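PDB 4IT7: CPI from Ascaris lumbricoides, which probably inhibits cysteine endopeptidases, as cystatins do. Local coordinates for residues A[48-51]-A[57-60]; A[16-21]-A[94-99]; A[67-72]-A[77-82]; A[29-32]-A[38-41]. All coordinates share one frame; numbering follows the deposited sequence.

Interaction 1 of 4, residues A[48-51]-A[57-60]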
loop_
_atom_site.group_PDB
_atom_site.type_symbol
_atom_site.label_atom_id
_atom_site.label_comp_id
_atom_site.label_asym_id
_atom_site.label_seq_id
_atom_site.Cartn_x
_atom_site.Cartn_y
_atom_site.Cartn_z
ATOM N N ALA A 48 6.911 -3.835 7.473
ATOM C CA ALA A 48 7.749 -3.269 6.425
ATOM C C ALA A 48 9.103 -3.902 6.526
ATOM O O ALA A 48 9.652 -4.010 7.610
ATOM C CB ALA A 48 7.863 -1.774 6.608
ATOM N N LYS A 49 9.656 -4.335 5.403
ATOM C CA LYS A 49 10.963 -4.954 5.421
ATOM C C LYS A 49 11.658 -4.731 4.089
ATOM O O LYS A 49 11.040 -4.883 3.024
ATOM C CB LYS A 49 10.828 -6.441 5.676
ATOM C CG LYS A 49 10.095 -7.174 4.580
ATOM C CD LYS A 49 9.871 -8.610 5.007
ATOM C CE LYS A 49 9.590 -9.486 3.808
ATOM N NZ LYS A 49 9.575 -10.924 4.209
ATOM N N THR A 50 12.948 -4.415 4.154
ATOM C CA THR A 50 13.721 -4.081 2.965
ATOM C C THR A 50 14.895 -5.033 2.765
ATOM O O THR A 50 15.503 -5.523 3.726
ATOM C CB THR A 50 14.185 -2.612 2.980
ATOM O OG1 THR A 50 15.275 -2.470 3.889
ATOM C CG2 THR A 50 13.061 -1.684 3.440
ATOM N N GLN A 51 15.146 -5.371 1.509
ATOM C CA GLN A 51 16.358 -6.017 1.127
ATOM C C GLN A 51 17.041 -5.185 0.050
ATOM O O GLN A 51 16.431 -4.306 -0.567
ATOM C CB GLN A 51 16.104 -7.439 0.663
ATOM C CG GLN A 51 15.243 -7.572 -0.558
ATOM C CD GLN A 51 15.402 -8.932 -1.180
ATOM O OE1 GLN A 51 16.085 -9.800 -0.624
ATOM N NE2 GLN A 51 14.778 -9.137 -2.342
ATOM N N ASN A 57 14.381 -3.520 -2.479
ATOM C CA ASN A 57 13.074 -4.127 -2.453
ATOM C C ASN A 57 12.413 -4.046 -1.085
ATOM O O ASN A 57 12.871 -4.658 -0.109
ATOM C CB ASN A 57 13.111 -5.581 -2.942
ATOM C CG ASN A 57 11.721 -6.098 -3.280
ATOM O OD1 ASN A 57 10.810 -5.343 -3.683
ATOM N ND2 ASN A 57 11.540 -7.374 -3.118
ATOM N N THR A 58 11.328 -3.284 -1.025
ATOM C CA THR A 58 10.547 -3.109 0.185
ATOM C C THR A 58 9.213 -3.867 0.133
ATOM O O THR A 58 8.423 -3.650 -0.790
ATOM C CB THR A 58 10.220 -1.628 0.400
ATOM O OG1 THR A 58 11.430 -0.858 0.414
ATOM C CG2 THR A 58 9.433 -1.449 1.705
ATOM N N VAL A 59 8.953 -4.727 1.114
ATOM C CA VAL A 59 7.693 -5.474 1.154
ATOM C C VAL A 59 6.908 -4.941 2.338
ATOM O O VAL A 59 7.422 -4.865 3.476
ATOM C CB VAL A 59 7.849 -7.012 1.215
ATOM C CG1 VAL A 59 6.468 -7.676 1.405
ATOM C CG2 VAL A 59 8.509 -7.555 -0.043
ATOM N N LEU A 60 5.690 -4.509 2.036
ATOM C CA LEU A 60 4.800 -3.937 3.022
ATOM C C LEU A 60 3.569 -4.798 3.143
ATOM O O LEU A 60 3.122 -5.394 2.157
ATOM C CB LEU A 60 4.365 -2.491 2.648
ATOM C CG LEU A 60 5.396 -1.451 2.219
ATOM C CD1 LEU A 60 4.696 -0.205 1.716
ATOM C CD2 LEU A 60 6.335 -1.110 3.371
#
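Asn-57, Lys-49 and Val-59 bury the most surface where strand 48-51 pairs with strand 57-60 in the first beta hairpin of the cystatin fold, next to the turn whose sequence, starting at Gln-51, is the family's QVVAG motif. The strand axes lie 4.7 Å apart and run antiparallel. Lys-49 and Val-59 form a hydrogen-bonded pair: Val-59 N meets Lys-49 O at 2.8 Å in the carbonyl plane and almost straight, at 170°, whereas the return bond from Lys-49 N to Val-59 O is more bent, at 143°. Gln-51 and Asn-57 make the next hydrogen-bonded pair, with both backbone bonds, Gln-51 N to Asn-57 O and Asn-57 N to Gln-51 O, measuring 2.9 Å. The side chains of these four residues share one face of the sheet. Lys-49 sets CG between its backbone N and carbonyl carbon (chi1 64°) and then runs extended, which lays its methylenes alongside Val-59: both CG and CE come to 4.0 Å from Val-59 CB. Gln-51 leans on its partner in the same manner, CG to Asn-57 CB 3.8 Å. Phe-9 covers this face, touching Gln-51, Asn-57 and Val-59 and making a cation-pi contact with Lys-49. On the other face Ile-19 of helix 17-33 packs on Ala-48, Thr-58 and Leu-60, while Thr-50 rests against Lys-12. There the non-hydrogen-bonded pairs touch closely: Thr-50 CG2 sits 3.5 Å from Thr-58 OG1, and Ala-48 CB lies 3.6 Å from Leu-60 CD2.

Interaction 2 of 4, residues A[16-21]-A[94-99]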
loop_
_atom_site.group_PDB
_atom_site.type_symbol
_atom_site.label_atom_id
_atom_site.label_comp_id
_atom_site.label_asym_id
_atom_site.label_seq_id
_atom_site.Cartn_x
_atom_site.Cartn_y
_atom_site.Cartn_z
ATOM N N ASP A 16 8.734 5.145 9.683
ATOM C CA ASP A 16 9.683 5.790 8.792
ATOM C C ASP A 16 8.939 6.652 7.754
ATOM O O ASP A 16 7.961 6.206 7.127
ATOM C CB ASP A 16 10.532 4.742 8.096
ATOM C CG ASP A 16 11.577 5.346 7.198
ATOM O OD1 ASP A 16 11.293 6.373 6.548
ATOM O OD2 ASP A 16 12.681 4.762 7.120
ATOM N N PRO A 17 9.384 7.907 7.592
ATOM C CA PRO A 17 8.701 8.831 6.693
ATOM C C PRO A 17 8.724 8.320 5.260
ATOM O O PRO A 17 7.751 8.499 4.530
ATOM C CB PRO A 17 9.508 10.129 6.833
ATOM C CG PRO A 17 10.221 10.016 8.142
ATOM C CD PRO A 17 10.515 8.544 8.299
ATOM N N LYS A 18 9.804 7.648 4.881
ATOM C CA LYS A 18 9.860 6.998 3.581
ATOM C C LYS A 18 8.921 5.766 3.472
ATOM O O LYS A 18 8.356 5.539 2.419
ATOM C CB LYS A 18 11.317 6.650 3.198
ATOM C CG LYS A 18 11.521 5.925 1.847
ATOM C CD LYS A 18 10.881 6.637 0.642
ATOM C CE LYS A 18 11.459 6.212 -0.711
ATOM N NZ LYS A 18 11.507 4.734 -0.898
ATOM N N ILE A 19 8.796 4.954 4.525
ATOM C CA ILE A 19 7.877 3.816 4.488
ATOM C C ILE A 19 6.439 4.316 4.327
ATOM O O ILE A 19 5.728 3.803 3.481
ATOM C CB ILE A 19 7.990 2.859 5.704
ATOM C CG1 ILE A 19 9.365 2.181 5.725
ATOM C CG2 ILE A 19 6.856 1.810 5.708
ATOM C CD1 ILE A 19 9.733 1.298 4.548
ATOM N N GLN A 20 6.043 5.324 5.103
ATOM C CA GLN A 20 4.733 5.939 4.967
ATOM C C GLN A 20 4.402 6.409 3.513
ATOM O O GLN A 20 3.367 6.025 2.948
ATOM C CB GLN A 20 4.601 7.087 5.966
ATOM C CG GLN A 20 4.455 6.624 7.429
ATOM C CD GLN A 20 3.151 5.865 7.733
ATOM O OE1 GLN A 20 2.082 6.239 7.272
ATOM N NE2 GLN A 20 3.246 4.807 8.532
ATOM N N ALA A 21 5.292 7.212 2.922
ATOM C CA ALA A 21 5.213 7.651 1.505
ATOM C C ALA A 21 4.988 6.467 0.605
ATOM O O ALA A 21 4.052 6.466 -0.201
ATOM C CB ALA A 21 6.498 8.360 1.093
ATOM N N ILE A 94 7.621 -3.042 -3.377
ATOM C CA ILE A 94 8.094 -1.931 -4.125
ATOM C C ILE A 94 9.594 -2.032 -4.405
ATOM O O ILE A 94 10.412 -2.259 -3.494
ATOM C CB ILE A 94 7.646 -0.575 -3.585
ATOM C CG1 ILE A 94 8.826 0.334 -3.574
ATOM C CG2 ILE A 94 6.862 -0.667 -2.266
ATOM C CD1 ILE A 94 8.485 1.657 -4.214
ATOM N N TRP A 95 9.922 -1.905 -5.695
ATOM C CA TRP A 95 11.251 -2.158 -6.209
ATOM C C TRP A 95 11.817 -0.916 -6.820
ATOM O O TRP A 95 11.235 -0.354 -7.763
ATOM C CB TRP A 95 11.203 -3.293 -7.225
ATOM C CG TRP A 95 12.563 -3.780 -7.602
ATOM C CD1 TRP A 95 13.746 -3.626 -6.883
ATOM C CD2 TRP A 95 12.931 -4.544 -8.790
ATOM N NE1 TRP A 95 14.781 -4.228 -7.528
ATOM C CE2 TRP A 95 14.364 -4.783 -8.693
ATOM C CE3 TRP A 95 12.234 -5.034 -9.909
ATOM C CZ2 TRP A 95 15.063 -5.494 -9.677
ATOM C CZ3 TRP A 95 12.948 -5.751 -10.884
ATOM C CH2 TRP A 95 14.324 -5.978 -10.768
ATOM N N GLU A 96 12.934 -0.455 -6.258
ATOM C CA GLU A 96 13.588 0.762 -6.734
ATOM C C GLU A 96 14.996 0.579 -7.274
ATOM O O GLU A 96 15.861 -0.032 -6.635
ATOM C CB GLU A 96 13.607 1.848 -5.685
ATOM C CG GLU A 96 12.398 1.912 -4.823
ATOM C CD GLU A 96 12.708 2.631 -3.539
ATOM O OE1 GLU A 96 12.949 3.828 -3.609
ATOM O OE2 GLU A 96 12.730 2.000 -2.464
ATOM N N LYS A 97 15.212 1.140 -8.462
ATOM C CA LYS A 97 16.523 1.129 -9.107
ATOM C C LYS A 97 16.823 2.515 -9.593
ATOM O O LYS A 97 16.543 2.826 -10.762
ATOM C CB LYS A 97 16.521 0.136 -10.271
ATOM C CG LYS A 97 16.476 -1.288 -9.791
ATOM C CD LYS A 97 16.557 -2.259 -10.945
ATOM C CE LYS A 97 15.280 -2.214 -11.756
ATOM N NZ LYS A 97 15.211 -3.396 -12.669
ATOM N N PRO A 98 17.414 3.368 -8.719
ATOM C CA PRO A 98 17.549 4.811 -9.015
ATOM C C PRO A 98 18.528 5.124 -10.169
ATOM O O PRO A 98 18.580 6.259 -10.642
ATOM C CB PRO A 98 18.077 5.389 -7.699
ATOM C CG PRO A 98 17.706 4.370 -6.665
ATOM C CD PRO A 98 17.898 3.064 -7.364
ATOM N N TRP A 99 19.302 4.132 -10.613
ATOM C CA TRP A 99 20.118 4.316 -11.829
ATOM C C TRP A 99 19.355 4.087 -13.126
ATOM O O TRP A 99 19.846 4.452 -14.212
ATOM C CB TRP A 99 21.316 3.394 -11.805
ATOM C CG TRP A 99 20.965 1.939 -11.740
ATOM C CD1 TRP A 99 20.796 1.041 -12.797
ATOM C CD2 TRP A 99 20.719 1.151 -10.534
ATOM N NE1 TRP A 99 20.484 -0.203 -12.341
ATOM C CE2 TRP A 99 20.444 -0.220 -10.994
ATOM C CE3 TRP A 99 20.707 1.429 -9.163
ATOM C CZ2 TRP A 99 20.154 -1.242 -10.105
ATOM C CZ3 TRP A 99 20.460 0.375 -8.278
ATOM C CH2 TRP A 99 20.191 -0.921 -8.730
HETATM O O HOH W 1 13.617 3.288 -0.005
#
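Lys-18 and Glu-96 reach toward each other from opposite directions, joining the first turn of the cystatin helix to the strand that leads into the second hairpin loop, where Pro-98 and Trp-99 form the Pro-Trp pair familiar from cystatins. Their salt bridge, Lys-18 NZ to Glu-96 OE1 at 3.2 Å, lies at the surface, and the two segments bury little of each other. Lys-18 starts out with CG opposite its own backbone N (chi1 179°); the bends at chi2 and chi4 turn the chain toward Glu-96, and NZ meets OE1 from above the carboxylate plane, 38° out of it. Glu-96 places CG opposite its carbonyl carbon and runs extended beyond it, which carries the carboxylate out from the strand toward the lysine, while its backbone bonds to Thr-56 on the adjacent strand. Glu-96 OE2 is a neighbour of Lys-18 NZ at 3.4 Å, and a water bridges the two next to the direct bond, accepting from Lys-18 NZ at 2.7 Å and donating to Glu-96 OE2 at 2.9 Å. Lys-18 lies in the first turn of the helix, whose N-cap is Asp-16. One carboxylate oxygen of the cap, OD2, forms a salt bridge with Lys-12, while Asp-16 OD1 accepts from Lys-18 N at 2.6 Å, met nearly along the C-O axis.

Interaction 3 of 4, residues A[67-72]-A[77-82]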
loop_
_atom_site.group_PDB
_atom_site.type_symbol
_atom_site.label_atom_id
_atom_site.label_comp_id
_atom_site.label_asym_id
_atom_site.label_seq_id
_atom_site.Cartn_x
_atom_site.Cartn_y
_atom_site.Cartn_z
ATOM N N THR A 67 -14.023 2.777 2.182
ATOM C CA THR A 67 -14.520 4.104 2.599
ATOM C C THR A 67 -15.833 4.272 1.875
ATOM O O THR A 67 -16.255 3.358 1.147
ATOM C CB THR A 67 -13.584 5.278 2.182
ATOM O OG1 THR A 67 -13.587 5.429 0.750
ATOM C CG2 THR A 67 -12.117 5.066 2.717
ATOM N N SER A 68 -16.471 5.434 2.019
ATOM C CA SER A 68 -17.655 5.693 1.199
ATOM C C SER A 68 -17.370 6.603 -0.009
ATOM O O SER A 68 -18.274 7.060 -0.705
ATOM C CB SER A 68 -18.767 6.251 2.059
ATOM O OG SER A 68 -18.452 7.584 2.369
ATOM N N CYS A 69 -16.109 6.840 -0.262
ATOM C CA CYS A 69 -15.691 7.600 -1.393
ATOM C C CYS A 69 -15.751 6.712 -2.614
ATOM O O CYS A 69 -15.059 5.742 -2.704
ATOM C CB CYS A 69 -14.295 8.150 -1.142
ATOM S SG CYS A 69 -14.229 9.510 0.034
ATOM N N ARG A 70 -16.630 7.050 -3.536
ATOM C CA ARG A 70 -16.782 6.276 -4.726
ATOM C C ARG A 70 -15.668 6.635 -5.638
ATOM O O ARG A 70 -15.275 7.755 -5.690
ATOM C CB ARG A 70 -18.153 6.494 -5.357
ATOM C CG ARG A 70 -18.438 5.568 -6.516
ATOM C CD ARG A 70 -19.877 5.528 -7.022
ATOM N NE ARG A 70 -20.369 6.825 -7.480
ATOM C CZ ARG A 70 -21.165 7.617 -6.771
ATOM N NH1 ARG A 70 -21.569 7.259 -5.570
ATOM N NH2 ARG A 70 -21.545 8.769 -7.257
ATOM N N LYS A 71 -15.136 5.650 -6.336
ATOM C CA LYS A 71 -14.108 5.856 -7.344
ATOM C C LYS A 71 -14.643 6.638 -8.541
ATOM O O LYS A 71 -13.906 7.213 -9.280
ATOM C CB LYS A 71 -13.511 4.519 -7.804
ATOM C CG LYS A 71 -12.411 3.970 -6.917
ATOM C CD LYS A 71 -11.723 2.764 -7.496
ATOM C CE LYS A 71 -11.330 1.796 -6.434
ATOM N NZ LYS A 71 -11.127 0.454 -6.970
ATOM N N ASN A 72 -15.951 6.629 -8.720
ATOM C CA ASN A 72 -16.572 7.326 -9.829
ATOM C C ASN A 72 -16.843 8.764 -9.531
ATOM O O ASN A 72 -17.716 9.346 -10.093
ATOM C CB ASN A 72 -17.856 6.614 -10.248
ATOM C CG ASN A 72 -17.573 5.424 -11.111
ATOM O OD1 ASN A 72 -16.508 5.344 -11.700
ATOM N ND2 ASN A 72 -18.484 4.501 -11.179
ATOM N N GLY A 77 -12.775 15.479 0.368
ATOM C CA GLY A 77 -11.699 15.450 1.332
ATOM C C GLY A 77 -10.970 14.166 1.633
ATOM O O GLY A 77 -10.649 13.399 0.754
ATOM N N ASN A 78 -10.689 13.951 2.905
ATOM C CA ASN A 78 -10.179 12.694 3.366
ATOM C C ASN A 78 -11.256 11.667 3.132
ATOM O O ASN A 78 -12.445 11.997 3.137
ATOM C CB ASN A 78 -9.906 12.756 4.868
ATOM C CG ASN A 78 -8.503 13.206 5.199
ATOM O OD1 ASN A 78 -8.225 14.393 5.262
ATOM N ND2 ASN A 78 -7.626 12.258 5.455
ATOM N N CYS A 79 -10.857 10.419 2.968
ATOM C CA CYS A 79 -11.818 9.382 2.858
ATOM C C CYS A 79 -11.704 8.444 4.031
ATOM O O CYS A 79 -10.729 7.737 4.174
ATOM C CB CYS A 79 -11.627 8.685 1.542
ATOM S SG CYS A 79 -11.972 9.798 0.188
ATOM N N GLU A 80 -12.711 8.465 4.891
ATOM C CA GLU A 80 -12.627 7.710 6.140
ATOM C C GLU A 80 -13.175 6.290 6.127
ATOM O O GLU A 80 -14.220 6.026 5.593
ATOM C CB GLU A 80 -13.217 8.494 7.305
ATOM C CG GLU A 80 -12.728 9.918 7.395
ATOM C CD GLU A 80 -11.358 10.030 7.998
ATOM O OE1 GLU A 80 -10.974 9.141 8.748
ATOM O OE2 GLU A 80 -10.683 11.031 7.761
ATOM N N ALA A 81 -12.422 5.388 6.735
ATOM C CA ALA A 81 -12.785 3.978 6.892
ATOM C C ALA A 81 -14.165 3.907 7.511
ATOM O O ALA A 81 -14.552 4.760 8.314
ATOM C CB ALA A 81 -11.774 3.238 7.758
ATOM N N VAL A 82 -14.900 2.885 7.131
ATOM C CA VAL A 82 -16.264 2.726 7.573
ATOM C C VAL A 82 -16.462 1.418 8.339
ATOM O O VAL A 82 -15.843 0.422 8.036
ATOM C CB VAL A 82 -17.239 2.923 6.406
ATOM C CG1 VAL A 82 -17.169 4.348 5.914
ATOM C CG2 VAL A 82 -16.973 1.964 5.275
#
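Cys-69 and Cys-79 face each other across a disulfide, SG to SG 2.3 Å, longer in the model than a normal disulfide, so the exact length carries little meaning. Both sulfurs take the same first-torsion position, opposite their own carbonyl carbons and beside the backbone N, and a chi3 of -90° sets the two CB atoms at right angles about the S-S bond. Thr-67, two residues before the first cysteine, lies against the backbone that leaves the second. Its methyl CG2 approaches Cys-79 O at 3.3 Å, while its CB faces Glu-80 O at 3.5 Å; Thr-67 CA makes a CA-H...O contact with the same Glu-80 oxygen. The hydroxyl turns to its own chain: set between the backbone N and carbonyl carbon (chi1 68°), Thr-67 OG1 accepts from Cys-69 N at 3.1 Å, an ST turn at the corner the chain takes at Ser-68, and it donates to Gln-39 O on the neighbouring strand. One oxygen thus ties the corner to the sheet. Val-82 lies loosely beside this corner, its CG1 4.1 Å from Ser-68 N and its CG2 near Thr-67 CA. Together the disulfide and the threonine clasp the irregular loop to the end of strand 56-70, an arrangement typical of type 2 cystatins, whose second conserved disulfide corresponds here to Cys-90 and Cys-110.

Interaction 4 of 4, residues A[29-32]-A[38-41]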
loop_
_atom_site.group_PDB
_atom_site.type_symbol
_atom_site.label_atom_id
_atom_site.label_comp_id
_atom_site.label_asym_id
_atom_site.label_seq_id
_atom_site.Cartn_x
_atom_site.Cartn_y
_atom_site.Cartn_z
ATOM N N ARG A 29 -2.143 2.686 -5.945
ATOM C CA ARG A 29 -2.089 1.566 -6.855
ATOM C C ARG A 29 -3.187 0.522 -6.577
ATOM O O ARG A 29 -3.811 0.008 -7.479
ATOM C CB ARG A 29 -0.697 0.933 -6.742
ATOM C CG ARG A 29 0.095 0.811 -8.021
ATOM C CD ARG A 29 0.703 2.118 -8.546
ATOM N NE ARG A 29 0.667 3.268 -7.628
ATOM C CZ ARG A 29 1.510 4.312 -7.681
ATOM N NH1 ARG A 29 1.386 5.334 -6.822
ATOM N NH2 ARG A 29 2.482 4.343 -8.600
ATOM N N ILE A 30 -3.421 0.165 -5.320
ATOM C CA ILE A 30 -4.490 -0.784 -5.003
ATOM C C ILE A 30 -5.813 -0.219 -5.514
ATOM O O ILE A 30 -6.515 -0.886 -6.221
ATOM C CB ILE A 30 -4.578 -1.035 -3.465
ATOM C CG1 ILE A 30 -3.290 -1.711 -2.963
ATOM C CG2 ILE A 30 -5.851 -1.812 -3.102
ATOM C CD1 ILE A 30 -3.089 -1.657 -1.450
ATOM N N ASN A 31 -6.081 1.035 -5.247
ATOM C CA ASN A 31 -7.344 1.623 -5.637
ATOM C C ASN A 31 -7.529 1.712 -7.158
ATOM O O ASN A 31 -8.636 1.429 -7.661
ATOM C CB ASN A 31 -7.522 3.014 -4.953
ATOM C CG ASN A 31 -8.104 2.891 -3.522
ATOM O OD1 ASN A 31 -8.831 1.934 -3.202
ATOM N ND2 ASN A 31 -7.777 3.839 -2.673
ATOM N N ALA A 32 -6.445 2.077 -7.877
ATOM C CA ALA A 32 -6.423 2.192 -9.374
ATOM C C ALA A 32 -6.717 0.875 -10.086
ATOM O O ALA A 32 -7.460 0.831 -11.086
ATOM C CB ALA A 32 -5.110 2.798 -9.859
ATOM N N PHE A 38 -15.577 1.475 -4.643
ATOM C CA PHE A 38 -15.298 2.410 -3.523
ATOM C C PHE A 38 -13.787 2.402 -3.204
ATOM O O PHE A 38 -13.153 1.326 -3.186
ATOM C CB PHE A 38 -16.082 1.991 -2.262
ATOM C CG PHE A 38 -17.568 2.235 -2.361
ATOM C CD1 PHE A 38 -18.135 3.373 -1.786
ATOM C CD2 PHE A 38 -18.410 1.325 -3.029
ATOM C CE1 PHE A 38 -19.501 3.612 -1.880
ATOM C CE2 PHE A 38 -19.783 1.573 -3.132
ATOM C CZ PHE A 38 -20.322 2.720 -2.550
ATOM N N GLN A 39 -13.232 3.589 -2.986
ATOM C CA GLN A 39 -11.869 3.759 -2.519
ATOM C C GLN A 39 -11.652 3.018 -1.225
ATOM O O GLN A 39 -12.566 2.949 -0.381
ATOM C CB GLN A 39 -11.612 5.222 -2.195
ATOM C CG GLN A 39 -12.098 6.129 -3.293
ATOM C CD GLN A 39 -10.971 6.872 -3.949
ATOM O OE1 GLN A 39 -10.064 6.277 -4.584
ATOM N NE2 GLN A 39 -11.010 8.188 -3.804
ATOM N N GLN A 40 -10.436 2.499 -1.074
ATOM C CA GLN A 40 -9.984 1.871 0.154
ATOM C C GLN A 40 -9.019 2.848 0.833
ATOM O O GLN A 40 -8.458 3.736 0.194
ATOM C CB GLN A 40 -9.285 0.534 -0.128
ATOM C CG GLN A 40 -10.061 -0.491 -0.958
ATOM C CD GLN A 40 -11.439 -0.756 -0.377
ATOM O OE1 GLN A 40 -11.582 -1.423 0.657
ATOM N NE2 GLN A 40 -12.472 -0.210 -1.034
ATOM N N THR A 41 -8.839 2.692 2.146
ATOM C CA THR A 41 -7.940 3.542 2.856
ATOM C C THR A 41 -7.068 2.644 3.700
ATOM O O THR A 41 -7.414 1.466 3.937
ATOM C CB THR A 41 -8.667 4.604 3.697
ATOM O OG1 THR A 41 -7.702 5.527 4.196
ATOM C CG2 THR A 41 -9.403 4.004 4.896
#
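Strand 38-51 opens beside the last turns of helix 17-33, and their backbones come closest at Asn-31 and Gln-39, whose CA atoms are 5.9 Å apart. At this end the strand offers the N and O of Gln-40 to the helix, while Gln-39 uses its own backbone groups on the adjoining strand, with Thr-67 and Cys-69. The buried amide of Asn-31 takes up both groups of Gln-40, standing in for the peptide of a neighbouring strand. Asn-31 ND2 donates to Gln-40 O at 2.9 Å, almost straight at 170° and within the plane of the asparagine amide. In the other direction Gln-40 N donates to Asn-31 OD1 at 2.7 Å, approaching well to the side of the C=O direction (113° at the oxygen). Gln-40 CB lies 3.4 Å from the same OD1. The glutamine side chain then folds back, CG opposite the carbonyl carbon (chi1 -54°) and the chain bent at chi2, so that its own amide leaves the asparagine and NE2 reaches Phe-38 O at 2.7 Å, coming from above that carbonyl's plane. The two amide planes are steeply inclined to each other. Gln-39 lies alongside without a bond to Asn-31, its OE1 3.9 Å from ND2. Asn-31 O, in turn, accepts from Lys-71. Through one asparagine, the C-terminal part of the helix is thus clipped to the first long strand, joining the helix and the curved antiparallel sheet of the cystatin fold.

How the interactions relate
The four contacts mark two ends of one cystatin domain. Interactions 1 and 2, with centres about 9 Å apart, touch at one end, where strands 56-70 and 88-97 are neighbours in the sheet. Interactions 3 and 4, also about 9 Å apart, meet at the other, where strands 38-51 and 56-70 adjoin. Strand 38-51 serves interactions 4 and 1, strand 56-70 serves 1 and 3, and helix 17-33 serves 2 and 4. Along the chain 4, 1 and 3 close in succession, all between the segments of interaction 2. Interactions 1 and 3 lie on opposite sides of the chain's centre, about 28 Å apart between centres; as in other cystatins, the hairpin-loop end is probably the one that meets the protease.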